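Local coordinates for C24 protein (Bizionia argentinensis JUB59, PDB 6OV6) that probably forms the receptor-binding tip of the long tail fiber of a temperate bacteriophage and binds manganese, its function not being established, at residues A[197-202]-A[246-251]; A[202-207]-A[239-244]; A[148-153]-A[269-274]. All blocks are in the same frame, centred on the assembly; numbering follows the deposited sequence.

Contact 1. Residues A[197-202]-A[246-251]; sequences SINVTV and TLTSTP
An antiparallel two-stranded pairing joins Asn-199, Val-200 and Thr-201 to Thr-248, Leu-247 and Thr-246 in the outer part of the fiber, between contact 2 and the manganese-binding histidines His-252 and His-254. The short strands 199-202 and 246-248 run at 148° with axes 4.6 Å apart. Val-200 and Leu-247 make the hydrogen-bonded pair, Leu-247 N reaching Val-200 O at 2.7 Å. Asn-199 and Thr-201 sit in the non-hydrogen-bonded pairs beside it.

The face bearing these two residues is polar. Thr-248 OG1 donates to Asn-199 OD1 (2.7 Å), tilted 29° from the amide carbonyl plane, and Thr-201 OG1 meets Thr-246 OG1 at 3.0 Å. In both threonines of this last pair the hydroxyl stands beside the backbone N, with chi1 near -60°, bringing the two oxygens together across the strands. Beside the face of Val-200 and Leu-247, Val-202 CG2 touches Leu-247 CD1 at 3.7 Å. Val-200 and Val-202 pack on Leu-247 of the third subunit, and Leu-247 on Thr-201 of the second.

Beyond the strand, Ser-249 N donates to Ile-198 O, while Ser-249 OG accepts from Ile-198 N (2.9 Å). This hydroxyl stands in for a backbone carbonyl as acceptor and passes its own proton to Thr-250 O, so the pairing continues past the strand, just before His-252.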
loop_
_atom_site.group_PDB
_atom_site.type_symbol
_atom_site.label_atom_id
_atom_site.label_comp_id
_atom_site.label_asym_id
_atom_site.label_seq_id
_atom_site.Cartn_x
_atom_site.Cartn_y
_atom_site.Cartn_z
ATOM N N SER A 197 8.433 19.346 -41.842
ATOM C CA SER A 197 9.161 19.612 -43.096
ATOM C C SER A 197 10.209 20.670 -42.790
ATOM O O SER A 197 10.038 21.457 -41.858
ATOM C CB SER A 197 8.225 20.181 -44.164
ATOM O OG SER A 197 7.479 19.139 -44.772
ATOM N N ILE A 198 11.274 20.714 -43.583
ATOM C CA ILE A 198 12.301 21.734 -43.450
ATOM C C ILE A 198 12.357 22.486 -44.776
ATOM O O ILE A 198 11.833 22.003 -45.778
ATOM C CB ILE A 198 13.704 21.214 -42.985
ATOM C CG1 ILE A 198 14.278 20.074 -43.863
ATOM C CG2 ILE A 198 13.731 20.850 -41.483
ATOM C CD1 ILE A 198 15.064 20.542 -45.109
ATOM N N ASN A 199 12.969 23.668 -44.760
ATOM C CA ASN A 199 13.212 24.458 -45.963
ATOM C C ASN A 199 14.705 24.523 -46.175
ATOM O O ASN A 199 15.467 24.572 -45.210
ATOM C CB ASN A 199 12.659 25.888 -45.847
ATOM C CG ASN A 199 11.180 26.035 -46.119
ATOM O OD1 ASN A 199 10.485 25.109 -46.571
ATOM N ND2 ASN A 199 10.690 27.250 -45.994
ATOM N N VAL A 200 15.129 24.542 -47.446
ATOM C CA VAL A 200 16.533 24.673 -47.807
ATOM C C VAL A 200 16.616 25.630 -49.003
ATOM O O VAL A 200 15.703 25.647 -49.824
ATOM C CB VAL A 200 17.207 23.274 -48.032
ATOM C CG1 VAL A 200 16.708 22.571 -49.303
ATOM C CG2 VAL A 200 18.712 23.380 -48.018
ATOM N N THR A 201 17.653 26.465 -49.057
ATOM C CA THR A 201 17.849 27.409 -50.168
ATOM C C THR A 201 19.021 26.956 -51.009
ATOM O O THR A 201 20.138 26.885 -50.505
ATOM C CB THR A 201 18.018 28.856 -49.676
ATOM O OG1 THR A 201 16.849 29.207 -48.933
ATOM C CG2 THR A 201 18.223 29.867 -50.846
ATOM N N VAL A 202 18.763 26.656 -52.281
ATOM C CA VAL A 202 19.822 26.204 -53.192
ATOM C C VAL A 202 20.381 27.458 -53.862
ATOM O O VAL A 202 19.628 28.157 -54.539
ATOM C CB VAL A 202 19.353 25.138 -54.232
ATOM C CG1 VAL A 202 20.545 24.622 -55.058
ATOM C CG2 VAL A 202 18.637 23.977 -53.536
ATOM N N THR A 246 14.386 28.463 -52.943
ATOM C CA THR A 246 13.971 28.022 -51.592
ATOM C C THR A 246 12.976 26.874 -51.748
ATOM O O THR A 246 11.932 27.027 -52.385
ATOM C CB THR A 246 13.473 29.170 -50.713
ATOM O OG1 THR A 246 14.550 30.094 -50.559
ATOM C CG2 THR A 246 13.057 28.680 -49.303
ATOM N N LEU A 247 13.337 25.710 -51.208
ATOM C CA LEU A 247 12.546 24.499 -51.391
ATOM C C LEU A 247 12.017 23.951 -50.081
ATOM O O LEU A 247 12.656 24.137 -49.061
ATOM C CB LEU A 247 13.447 23.431 -52.046
ATOM C CG LEU A 247 14.221 23.845 -53.332
ATOM C CD1 LEU A 247 15.183 22.758 -53.745
ATOM C CD2 LEU A 247 13.268 24.186 -54.464
ATOM N N THR A 248 10.877 23.234 -50.129
ATOM C CA THR A 248 10.309 22.585 -48.943
ATOM C C THR A 248 10.455 21.079 -49.096
ATOM O O THR A 248 10.117 20.523 -50.142
ATOM C CB THR A 248 8.842 22.983 -48.692
ATOM O OG1 THR A 248 8.795 24.417 -48.605
ATOM C CG2 THR A 248 8.256 22.319 -47.391
ATOM N N SER A 249 10.941 20.443 -48.050
ATOM C CA SER A 249 11.124 19.006 -48.016
ATOM C C SER A 249 9.804 18.282 -47.835
ATOM O O SER A 249 8.769 18.889 -47.542
ATOM C CB SER A 249 12.064 18.626 -46.871
ATOM O OG SER A 249 11.404 18.609 -45.611
ATOM N N THR A 250 9.862 16.968 -48.002
ATOM C CA THR A 250 8.787 16.037 -47.709
ATOM C C THR A 250 8.722 15.965 -46.156
ATOM O O THR A 250 9.768 16.126 -45.512
ATOM C CB THR A 250 9.149 14.658 -48.253
ATOM O OG1 THR A 250 10.390 14.250 -47.672
ATOM C CG2 THR A 250 9.207 14.622 -49.784
ATOM N N PRO A 251 7.540 15.720 -45.545
ATOM C CA PRO A 251 7.493 15.623 -44.059
ATOM C C PRO A 251 8.224 14.401 -43.526
ATOM O O PRO A 251 8.445 13.438 -44.250
ATOM C CB PRO A 251 5.992 15.509 -43.726
ATOM C CG PRO A 251 5.258 15.765 -45.024
ATOM C CD PRO A 251 6.214 15.461 -46.155
#

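Contact 2. Residues A[202-207]-A[239-244]; sequences VPRDGW and RASGID
No strand pairing joins 202-207 to 239-244; the nearest CA atoms are those of Pro-203 and Asp-244, 4.6 Å apart. The contact ties the loop after strand 199-202 to the chain leaving strand 238-240, at the interface between subunits, where Trp-207 makes a cation-pi contact with Arg-245 of the third subunit. Arg-204 carries it. Its backbone N donates to Asp-244 OD1 at 3.0 Å with an angle of 165°, almost in line with the carboxylate C-O bond. Its side chain leaves with CG between the backbone N and carbonyl carbon (chi1 58°), then stays extended to NE and runs along the backbone of Ser-241 and Gly-242.

At the guanidinium, Ser-241 O lies at the edge, near the plane, and accepts from NH1 at 3.0 Å. Gly-242 O instead sits over one face, 3.2 Å from CZ, too poorly angled for a hydrogen bond with NE or NH1. The guanidinium and the carboxylate of Asp-244 are turned 63° apart, and Arg-204 NE stays 4.5 Å from Asp-244 OD1, so no salt bridge forms.

Within the loop, Trp-207 NE1 donates to Pro-203 O (2.9 Å) close to its ring plane. Ser-241 OG, 3.3 Å from Arg-204 CB, bonds Ile-222 O of the second subunit.

Chemically, the loop is held by one carboxylate oxygen, Asp-244 OD1, that takes Arg-204 N directly and Asp-205 N through a water (2.7 Å from OD1). Ser-241 O and Gly-242 O would partly offset the guanidinium charge, which lies near Arg-221 of the second subunit.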
loop_
_atom_site.group_PDB
_atom_site.type_symbol
_atom_site.label_atom_id
_atom_site.label_comp_id
_atom_site.label_asym_id
_atom_site.label_seq_id
_atom_site.Cartn_x
_atom_site.Cartn_y
_atom_site.Cartn_z
ATOM N N VAL A 202 18.763 26.656 -52.281
ATOM C CA VAL A 202 19.822 26.204 -53.192
ATOM C C VAL A 202 20.381 27.458 -53.862
ATOM O O VAL A 202 19.628 28.157 -54.539
ATOM C CB VAL A 202 19.353 25.138 -54.232
ATOM C CG1 VAL A 202 20.545 24.622 -55.058
ATOM C CG2 VAL A 202 18.637 23.977 -53.536
ATOM N N PRO A 203 21.676 27.765 -53.691
ATOM C CA PRO A 203 22.224 28.974 -54.333
ATOM C C PRO A 203 22.546 28.796 -55.816
ATOM O O PRO A 203 22.971 27.716 -56.244
ATOM C CB PRO A 203 23.496 29.250 -53.528
ATOM C CG PRO A 203 23.952 27.893 -53.096
ATOM C CD PRO A 203 22.719 27.031 -52.939
ATOM N N ARG A 204 22.358 29.867 -56.598
ATOM C CA ARG A 204 22.752 29.881 -58.016
ATOM C C ARG A 204 24.279 30.131 -58.111
ATOM O O ARG A 204 24.888 29.798 -59.134
ATOM C CB ARG A 204 21.966 30.940 -58.833
ATOM C CG ARG A 204 22.125 32.390 -58.301
ATOM C CD ARG A 204 21.537 33.428 -59.216
ATOM N NE ARG A 204 21.543 34.730 -58.554
ATOM C CZ ARG A 204 21.669 35.900 -59.171
ATOM N NH1 ARG A 204 21.813 35.952 -60.491
ATOM N NH2 ARG A 204 21.688 37.025 -58.472
ATOM N N ASP A 205 24.880 30.755 -57.053
ATOM C CA ASP A 205 26.303 31.092 -56.988
ATOM C C ASP A 205 27.083 30.175 -56.069
ATOM O O ASP A 205 26.483 29.478 -55.239
ATOM C CB ASP A 205 26.485 32.561 -56.531
ATOM C CG ASP A 205 26.009 33.591 -57.540
ATOM O OD1 ASP A 205 25.708 33.207 -58.673
ATOM O OD2 ASP A 205 25.876 34.769 -57.163
ATOM N N GLY A 206 28.417 30.229 -56.212
ATOM C CA GLY A 206 29.383 29.529 -55.377
ATOM C C GLY A 206 29.690 28.106 -55.750
ATOM O O GLY A 206 30.210 27.358 -54.920
ATOM N N TRP A 207 29.388 27.703 -56.999
ATOM C CA TRP A 207 29.619 26.324 -57.443
ATOM C C TRP A 207 31.077 26.061 -57.835
ATOM O O TRP A 207 31.421 24.942 -58.211
ATOM C CB TRP A 207 28.683 26.002 -58.612
ATOM C CG TRP A 207 27.251 25.901 -58.184
ATOM C CD1 TRP A 207 26.368 26.931 -58.013
ATOM C CD2 TRP A 207 26.551 24.704 -57.820
ATOM N NE1 TRP A 207 25.161 26.445 -57.560
ATOM C CE2 TRP A 207 25.231 25.077 -57.475
ATOM C CE3 TRP A 207 26.901 23.339 -57.783
ATOM C CZ2 TRP A 207 24.265 24.135 -57.072
ATOM C CZ3 TRP A 207 25.938 22.405 -57.393
ATOM C CH2 TRP A 207 24.644 22.808 -57.033
ATOM N N ARG A 239 22.180 32.206 -70.677
ATOM C CA ARG A 239 22.108 33.300 -69.728
ATOM C C ARG A 239 22.632 32.822 -68.398
ATOM O O ARG A 239 22.610 31.621 -68.105
ATOM C CB ARG A 239 20.647 33.776 -69.501
ATOM C CG ARG A 239 19.927 34.453 -70.677
ATOM C CD ARG A 239 20.524 35.801 -71.073
ATOM N NE ARG A 239 19.751 36.455 -72.128
ATOM C CZ ARG A 239 19.882 36.216 -73.428
ATOM N NH1 ARG A 239 20.752 35.319 -73.857
ATOM N NH2 ARG A 239 19.132 36.870 -74.307
ATOM N N ALA A 240 23.007 33.777 -67.546
ATOM C CA ALA A 240 23.305 33.492 -66.160
ATOM C C ALA A 240 21.943 33.164 -65.547
ATOM O O ALA A 240 20.925 33.734 -65.955
ATOM C CB ALA A 240 23.845 34.749 -65.473
ATOM N N SER A 241 21.917 32.262 -64.555
ATOM C CA SER A 241 20.713 31.979 -63.770
ATOM C C SER A 241 20.358 33.289 -63.015
ATOM O O SER A 241 21.248 34.095 -62.721
ATOM C CB SER A 241 21.008 30.877 -62.753
ATOM O OG SER A 241 22.219 31.178 -62.075
ATOM N N GLY A 242 19.081 33.479 -62.728
ATOM C CA GLY A 242 18.593 34.698 -62.087
ATOM C C GLY A 242 18.357 34.669 -60.594
ATOM O O GLY A 242 18.520 35.702 -59.926
ATOM N N ILE A 243 17.946 33.507 -60.039
ATOM C CA ILE A 243 17.584 33.442 -58.616
ATOM C C ILE A 243 18.131 32.224 -57.882
ATOM O O ILE A 243 18.445 31.198 -58.503
ATOM C CB ILE A 243 16.013 33.470 -58.463
ATOM C CG1 ILE A 243 15.345 32.233 -59.161
ATOM C CG2 ILE A 243 15.381 34.807 -58.957
ATOM C CD1 ILE A 243 13.882 31.921 -58.747
ATOM N N ASP A 244 18.146 32.324 -56.540
ATOM C CA ASP A 244 18.390 31.196 -55.641
ATOM C C ASP A 244 17.041 30.470 -55.536
ATOM O O ASP A 244 16.012 31.044 -55.876
ATOM C CB ASP A 244 18.817 31.656 -54.245
ATOM C CG ASP A 244 20.152 32.359 -54.224
ATOM O OD1 ASP A 244 21.030 31.996 -55.041
ATOM O OD2 ASP A 244 20.323 33.271 -53.395
HETATM O O HOH W 1 23.667 32.524 -54.780
#

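Contact 3. Residues A[148-153]-A[269-274]; sequences WQLCDG and TLAYII
The indole of Trp-148 meets the last residues of segment 269-274, within strand 267-275, obliquely through its benzo ring: CE3 lies 3.6 Å from Ile-273 CD1 and 3.3 Å from the carbonyl carbon of Ile-274. Trp-148 and Ile-273 cross at about a right angle. Ile-273 points CG1 between its backbone N and carbonyl carbon (chi1 66°), which carries CD1 to the indole and leaves CG2 to lie by Leu-150. Trp-148 and Tyr-275 stack edge-to-face (T-shaped), and Trp-148 NE1 bonds Arg-125 O of the second subunit. The amide of Gln-149 reaches forward along its own strand, NE2 donating to Leu-150 O in the amide plane, and also reaches Thr-154.

The backbones pair antiparallel at 141°. Gln-149 and Ile-274 form the hydrogen-bonded pair, with Ile-274 N to Gln-149 O at 2.8 Å. Cys-151 N then donates to Tyr-272 O (2.8 Å) as the chain leaves the strand in an inverse gamma turn centred on Cys-151. A water donates to both Cys-151 O (2.6 Å) and Tyr-272 O, bridging the turn to the strand. Cys-151 SG packs on Ile-274 CB at 3.6 Å, while Leu-150 CD1 touches Ala-271 CB at 3.9 Å.

Strand 148-150 is one outer strand of a three-stranded sheet. Tyr-272 O, on the central strand 267-275, receives both the Cys-151 amide and a water where strand 148-150 ends, implying that the polar backbone there is satisfied within otherwise apolar packing.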
loop_
_atom_site.group_PDB
_atom_site.type_symbol
_atom_site.label_atom_id
_atom_site.label_comp_id
_atom_site.label_asym_id
_atom_site.label_seq_id
_atom_site.Cartn_x
_atom_site.Cartn_y
_atom_site.Cartn_z
ATOM N N TRP A 148 -1.281 -19.393 13.451
ATOM C CA TRP A 148 -1.113 -18.409 12.368
ATOM C C TRP A 148 -0.373 -19.021 11.184
ATOM O O TRP A 148 0.428 -19.939 11.373
ATOM C CB TRP A 148 -0.331 -17.177 12.873
ATOM C CG TRP A 148 -1.045 -16.386 13.930
ATOM C CD1 TRP A 148 -1.128 -16.678 15.264
ATOM C CD2 TRP A 148 -1.709 -15.124 13.753
ATOM N NE1 TRP A 148 -1.841 -15.698 15.920
ATOM C CE2 TRP A 148 -2.212 -14.733 15.014
ATOM C CE3 TRP A 148 -1.922 -14.277 12.639
ATOM C CZ2 TRP A 148 -2.915 -13.531 15.198
ATOM C CZ3 TRP A 148 -2.651 -13.111 12.809
ATOM C CH2 TRP A 148 -3.140 -12.743 14.073
ATOM N N GLN A 149 -0.576 -18.457 9.985
ATOM C CA GLN A 149 0.159 -18.871 8.794
ATOM C C GLN A 149 0.302 -17.676 7.862
ATOM O O GLN A 149 -0.458 -16.715 7.966
ATOM C CB GLN A 149 -0.548 -20.029 8.051
ATOM C CG GLN A 149 -1.812 -19.637 7.298
ATOM C CD GLN A 149 -2.210 -20.691 6.298
ATOM O OE1 GLN A 149 -2.825 -21.707 6.648
ATOM N NE2 GLN A 149 -1.905 -20.445 5.028
ATOM N N LEU A 150 1.215 -17.790 6.903
ATOM C CA LEU A 150 1.431 -16.795 5.861
ATOM C C LEU A 150 0.190 -16.763 4.947
ATOM O O LEU A 150 -0.413 -17.814 4.683
ATOM C CB LEU A 150 2.672 -17.252 5.075
ATOM C CG LEU A 150 3.495 -16.210 4.324
ATOM C CD1 LEU A 150 4.164 -15.202 5.294
ATOM C CD2 LEU A 150 4.543 -16.900 3.459
ATOM N N CYS A 151 -0.223 -15.562 4.481
ATOM C CA CYS A 151 -1.323 -15.442 3.515
ATOM C C CYS A 151 -0.693 -15.803 2.160
ATOM O O CYS A 151 -0.148 -14.936 1.463
ATOM C CB CYS A 151 -1.907 -14.034 3.509
ATOM S SG CYS A 151 -2.731 -13.591 5.068
ATOM N N ASP A 152 -0.675 -17.115 1.856
ATOM C CA ASP A 152 -0.008 -17.666 0.669
ATOM C C ASP A 152 -0.906 -18.387 -0.349
ATOM O O ASP A 152 -0.400 -18.944 -1.329
ATOM C CB ASP A 152 1.137 -18.590 1.117
ATOM C CG ASP A 152 0.717 -19.743 2.032
ATOM O OD1 ASP A 152 -0.503 -19.961 2.199
ATOM O OD2 ASP A 152 1.607 -20.364 2.644
ATOM N N GLY A 153 -2.209 -18.353 -0.146
ATOM C CA GLY A 153 -3.134 -19.020 -1.049
ATOM C C GLY A 153 -3.563 -20.411 -0.597
ATOM O O GLY A 153 -4.546 -20.930 -1.127
ATOM N N THR A 269 9.308 -4.470 2.838
ATOM C CA THR A 269 8.771 -5.816 2.897
ATOM C C THR A 269 8.374 -6.227 4.324
ATOM O O THR A 269 9.197 -6.217 5.237
ATOM C CB THR A 269 9.772 -6.850 2.293
ATOM O OG1 THR A 269 10.170 -6.442 0.989
ATOM C CG2 THR A 269 9.184 -8.266 2.244
ATOM N N LEU A 270 7.114 -6.610 4.483
ATOM C CA LEU A 270 6.582 -7.181 5.718
ATOM C C LEU A 270 5.797 -8.436 5.322
ATOM O O LEU A 270 5.275 -8.514 4.208
ATOM C CB LEU A 270 5.668 -6.194 6.475
ATOM C CG LEU A 270 6.305 -4.903 7.017
ATOM C CD1 LEU A 270 5.243 -4.026 7.710
ATOM C CD2 LEU A 270 7.436 -5.198 8.021
ATOM N N ALA A 271 5.642 -9.385 6.241
ATOM C CA ALA A 271 4.849 -10.559 5.924
ATOM C C ALA A 271 3.385 -10.300 6.284
ATOM O O ALA A 271 3.091 -9.637 7.284
ATOM C CB ALA A 271 5.364 -11.760 6.702
ATOM N N TYR A 272 2.482 -10.822 5.465
ATOM C CA TYR A 272 1.042 -10.834 5.717
ATOM C C TYR A 272 0.736 -12.224 6.279
ATOM O O TYR A 272 0.976 -13.241 5.610
ATOM C CB TYR A 272 0.204 -10.575 4.471
ATOM C CG TYR A 272 0.222 -9.122 4.093
ATOM C CD1 TYR A 272 -0.450 -8.179 4.863
ATOM C CD2 TYR A 272 0.958 -8.675 2.999
ATOM C CE1 TYR A 272 -0.405 -6.828 4.547
ATOM C CE2 TYR A 272 1.013 -7.310 2.671
ATOM C CZ TYR A 272 0.354 -6.392 3.473
ATOM O OH TYR A 272 0.406 -5.043 3.241
ATOM N N ILE A 273 0.281 -12.264 7.521
ATOM C CA ILE A 273 -0.065 -13.532 8.177
ATOM C C ILE A 273 -1.532 -13.494 8.585
ATOM O O ILE A 273 -2.124 -12.417 8.672
ATOM C CB ILE A 273 0.870 -13.889 9.363
ATOM C CG1 ILE A 273 0.731 -12.881 10.559
ATOM C CG2 ILE A 273 2.335 -14.145 8.907
ATOM C CD1 ILE A 273 1.450 -13.331 11.872
ATOM N N ILE A 274 -2.118 -14.659 8.881
ATOM C CA ILE A 274 -3.522 -14.690 9.273
ATOM C C ILE A 274 -3.768 -15.781 10.313
ATOM O O ILE A 274 -3.095 -16.801 10.301
ATOM C CB ILE A 274 -4.434 -14.843 8.026
ATOM C CG1 ILE A 274 -5.907 -14.483 8.309
ATOM C CG2 ILE A 274 -4.252 -16.185 7.305
ATOM C CD1 ILE A 274 -6.663 -14.059 7.119
HETATM O O HOH W 2 1.520 -13.458 2.800
#

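From the N terminus, the chain first passes through a mixed sheet and helices, then reaches strand 148-150, which opens contact 3. It runs outward to 197-202, opening contact 1, and directly on to 202-207, which opens contact 2; the two share Val-202. After the outermost excursion, 239-244 closes contact 2 and 246-251 closes contact 1, before strand 267-275 returns to close contact 3. The closures are therefore concentric, none crossing: contact 2 within contact 1, both within contact 3. Contacts 1 and 2 are neighbours, centres about 17 Å apart, with Thr-201 CG2 3.9 Å from Asp-244 CB. Contact 3 lies about 66 Å from contact 1 between centres, at the inner end of the outgoing and returning chain.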